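Local coordinates for protein polyphenol oxidase, chloroplastic (Malus domestica, PDB 6ELV) that catalyses the oxidation of mono- and o-diphenols to o-quinones and is represented here by its C-terminal domain, at residues K63-V68 and V128-A133. Sequence-based numbering, arbitrary orientation.
Sequences KFDVYV and VPKFGA
The carbonyl oxygen K63 O is gripped by two consecutive amides, K130 N at 2.9 Å and F131 N at 3.2 Å, the signature of a classic beta bulge. F131 N sits on a lone pair in the carbonyl plane, whereas K130 N is tilted 26° from it. The bulge falls near the end of strand 122-131, where it runs antiparallel to strand 62-70 within the mixed sheet of this domain, and K63 N completes the pairing by donating to F131 O. Beyond the bulge the register is regular: D65 and V128 form a hydrogen-bonded pair, with V128 N to D65 O at 2.8 Å, and F64 and P129 a non-hydrogen-bonded one.

K63, D65, V128 and F131 project to one face of the sheet. Here K63 CB lies over one face of the F131 ring, toward its rim, 3.7 Å from the centroid in a CH-pi contact. With CG anti to N (chi1 180°), the K63 chain runs out beside that of K130 and bends at its end, bringing NZ to the syn lone pair of D65 OD1 at 2.8 Å; S86 OG also hydrogen-bonds this oxygen. K130 CG meets the other carboxylate oxygen, D65 OD2. On the opposite face the F64 ring leads away from segment 128-133 and meets the ring of F87. Back on the face of K63 and D65, V128 CG2 rests obliquely against Y67 CD1 at 3.8 Å.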
ATOM      1  N   LYS A  63       6.510  -4.187  11.550  1.00  8.27           N
ATOM      2  CA  LYS A  63       6.063  -2.851  11.199  1.00  8.41           C
ATOM      3  C   LYS A  63       6.539  -2.528   9.799  1.00  7.58           C
ATOM      4  O   LYS A  63       7.714  -2.738   9.473  1.00  7.94           O
ATOM      5  CB  LYS A  63       6.624  -1.809  12.155  1.00 10.23           C
ATOM      6  CG  LYS A  63       6.177  -0.394  11.819  1.00 12.43           C
ATOM      7  CD  LYS A  63       6.461   0.531  12.979  1.00 15.81           C
ATOM      8  CE  LYS A  63       5.596   1.767  12.944  1.00 20.15           C
ATOM      9  NZ  LYS A  63       6.133   2.746  11.996  1.00 19.74           N
ATOM     10  N   PHE A  64       5.634  -1.997   8.987  1.00  7.44           N
ATOM     11  CA  PHE A  64       6.008  -1.374   7.733  1.00  7.26           C
ATOM     12  C   PHE A  64       5.138  -0.147   7.522  1.00  6.90           C
ATOM     13  O   PHE A  64       3.980  -0.101   7.953  1.00  8.18           O
ATOM     14  CB  PHE A  64       5.981  -2.341   6.530  1.00  8.27           C
ATOM     15  CG  PHE A  64       4.615  -2.865   6.139  1.00  8.27           C
ATOM     16  CD1 PHE A  64       3.773  -2.137   5.301  1.00  8.18           C
ATOM     17  CD2 PHE A  64       4.214  -4.129   6.546  1.00  9.19           C
ATOM     18  CE1 PHE A  64       2.547  -2.640   4.913  1.00  9.39           C
ATOM     19  CE2 PHE A  64       2.986  -4.647   6.166  1.00 10.13           C
ATOM     20  CZ  PHE A  64       2.148  -3.902   5.348  1.00  9.91           C
ATOM     21  N   ASP A  65       5.712   0.844   6.853  1.00  7.18           N
ATOM     22  CA  ASP A  65       5.047   2.103   6.580  1.00  7.56           C
ATOM     23  C   ASP A  65       4.695   2.185   5.098  1.00  6.94           C
ATOM     24  O   ASP A  65       5.369   1.597   4.246  1.00  9.03           O
ATOM     25  CB  ASP A  65       5.918   3.285   7.011  1.00  8.15           C
ATOM     26  CG  ASP A  65       6.249   3.264   8.498  1.00  8.75           C
ATOM     27  OD1 ASP A  65       5.480   2.691   9.306  1.00  9.83           O
ATOM     28  OD2 ASP A  65       7.282   3.845   8.865  1.00 11.18           O
ATOM     29  N   VAL A  66       3.622   2.909   4.801  1.00  6.98           N
ATOM     30  CA  VAL A  66       3.080   3.000   3.452  1.00  7.05           C
ATOM     31  C   VAL A  66       3.047   4.459   3.032  1.00  7.03           C
ATOM     32  O   VAL A  66       2.533   5.310   3.774  1.00  7.24           O
ATOM     33  CB  VAL A  66       1.662   2.408   3.387  1.00  7.35           C
ATOM     34  CG1 VAL A  66       1.142   2.421   1.953  1.00  8.36           C
ATOM     35  CG2 VAL A  66       1.642   1.000   3.967  1.00  8.91           C
ATOM     36  N   TYR A  67       3.579   4.735   1.842  1.00  6.72           N
ATOM     37  CA  TYR A  67       3.600   6.069   1.258  1.00  7.39           C
ATOM     38  C   TYR A  67       3.005   6.019  -0.144  1.00  7.14           C
ATOM     39  O   TYR A  67       2.997   4.975  -0.801  1.00  7.44           O
ATOM     40  CB  TYR A  67       5.032   6.633   1.179  1.00  8.38           C
ATOM     41  CG  TYR A  67       5.668   6.871   2.525  1.00  8.09           C
ATOM     42  CD1 TYR A  67       6.133   5.813   3.300  1.00 10.25           C
ATOM     43  CD2 TYR A  67       5.816   8.158   3.021  1.00 10.53           C
ATOM     44  CE1 TYR A  67       6.716   6.040   4.529  1.00 12.52           C
ATOM     45  CE2 TYR A  67       6.400   8.388   4.249  1.00 12.69           C
ATOM     46  CZ  TYR A  67       6.833   7.323   5.007  1.00 13.75           C
ATOM     47  OH  TYR A  67       7.416   7.546   6.235  1.00 19.40           O
ATOM     48  N   VAL A  68       2.536   7.168  -0.618  1.00  7.46           N
ATOM     49  CA  VAL A  68       1.982   7.285  -1.964  1.00  7.35           C
ATOM     50  C   VAL A  68       2.607   8.493  -2.648  1.00  7.71           C
ATOM     51  O   VAL A  68       2.839   9.525  -2.011  1.00  8.74           O
ATOM     52  CB  VAL A  68       0.440   7.422  -1.900  1.00  8.43           C
ATOM     53  CG1 VAL A  68      -0.164   7.621  -3.284  1.00  9.60           C
ATOM     54  CG2 VAL A  68      -0.167   6.193  -1.255  1.00  9.74           C
ATOM     55  N   VAL A 128       7.668   0.409   3.120  1.00  7.70           N
ATOM     56  CA  VAL A 128       8.941   0.632   3.797  1.00  7.40           C
ATOM     57  C   VAL A 128       8.998  -0.274   5.013  1.00  7.30           C
ATOM     58  O   VAL A 128       8.397   0.025   6.048  1.00  7.71           O
ATOM     59  CB  VAL A 128       9.089   2.102   4.225  1.00  8.75           C
ATOM     60  CG1 VAL A 128      10.465   2.333   4.804  1.00 10.27           C
ATOM     61  CG2 VAL A 128       8.800   3.068   3.059  1.00  9.77           C
ATOM     62  N   PRO A 129       9.710  -1.398   4.940  1.00  7.35           N
ATOM     63  CA  PRO A 129       9.799  -2.260   6.115  1.00  7.94           C
ATOM     64  C   PRO A 129      10.652  -1.595   7.184  1.00  7.56           C
ATOM     65  O   PRO A 129      11.689  -0.983   6.893  1.00  8.71           O
ATOM     66  CB  PRO A 129      10.444  -3.542   5.576  1.00  8.76           C
ATOM     67  CG  PRO A 129      11.286  -3.065   4.432  1.00  8.86           C
ATOM     68  CD  PRO A 129      10.482  -1.930   3.800  1.00  8.37           C
ATOM     69  N   LYS A 130      10.195  -1.710   8.423  1.00  8.20           N
ATOM     70  CA  LYS A 130      10.910  -1.196   9.583  1.00  9.79           C
ATOM     71  C   LYS A 130      11.443  -2.304  10.471  1.00  9.24           C
ATOM     72  O   LYS A 130      12.583  -2.226  10.930  1.00 11.82           O
ATOM     73  CB  LYS A 130      10.015  -0.242  10.384  1.00 10.42           C
ATOM     74  CG  LYS A 130       9.496   0.941   9.570  1.00 12.44           C
ATOM     75  CD  LYS A 130      10.632   1.781   9.024  1.00 15.79           C
ATOM     76  CE  LYS A 130      11.366   2.510  10.129  1.00 23.06           C
ATOM     77  NZ  LYS A 130      12.219   3.606   9.588  1.00 27.45           N
ATOM     78  N   PHE A 131      10.645  -3.337  10.711  1.00  9.28           N
ATOM     79  CA  PHE A 131      11.140  -4.517  11.393  1.00 10.97           C
ATOM     80  C   PHE A 131      10.204  -5.678  11.114  1.00  9.01           C
ATOM     81  O   PHE A 131       9.014  -5.492  10.844  1.00  9.34           O
ATOM     82  CB  PHE A 131      11.413  -4.303  12.890  1.00 14.19           C
ATOM     83  CG  PHE A 131      10.299  -3.650  13.637  1.00 14.05           C
ATOM     84  CD1 PHE A 131       9.214  -4.395  14.079  1.00 14.48           C
ATOM     85  CD2 PHE A 131      10.348  -2.293  13.935  1.00 14.81           C
ATOM     86  CE1 PHE A 131       8.180  -3.798  14.799  1.00 15.86           C
ATOM     87  CE2 PHE A 131       9.325  -1.694  14.666  1.00 15.46           C
ATOM     88  CZ  PHE A 131       8.242  -2.451  15.104  1.00 16.31           C
ATOM     89  N   GLY A 132      10.775  -6.873  11.154  1.00  9.26           N
ATOM     90  CA  GLY A 132      10.040  -8.106  11.019  1.00  9.95           C
ATOM     91  C   GLY A 132       9.933  -8.624   9.601  1.00  9.28           C
ATOM     92  O   GLY A 132       9.691  -7.850   8.671  1.00 11.80           O
ATOM     93  N   ALA A 133      10.078  -9.933   9.432  1.00 10.09           N
ATOM     94  CA  ALA A 133       9.861 -10.572   8.141  1.00 10.53           C
ATOM     95  C   ALA A 133       8.370 -10.646   7.856  1.00  9.14           C
ATOM     96  O   ALA A 133       7.597 -11.128   8.684  1.00 11.31           O
ATOM     97  CB  ALA A 133      10.437 -11.984   8.168  1.00 13.06           C
TER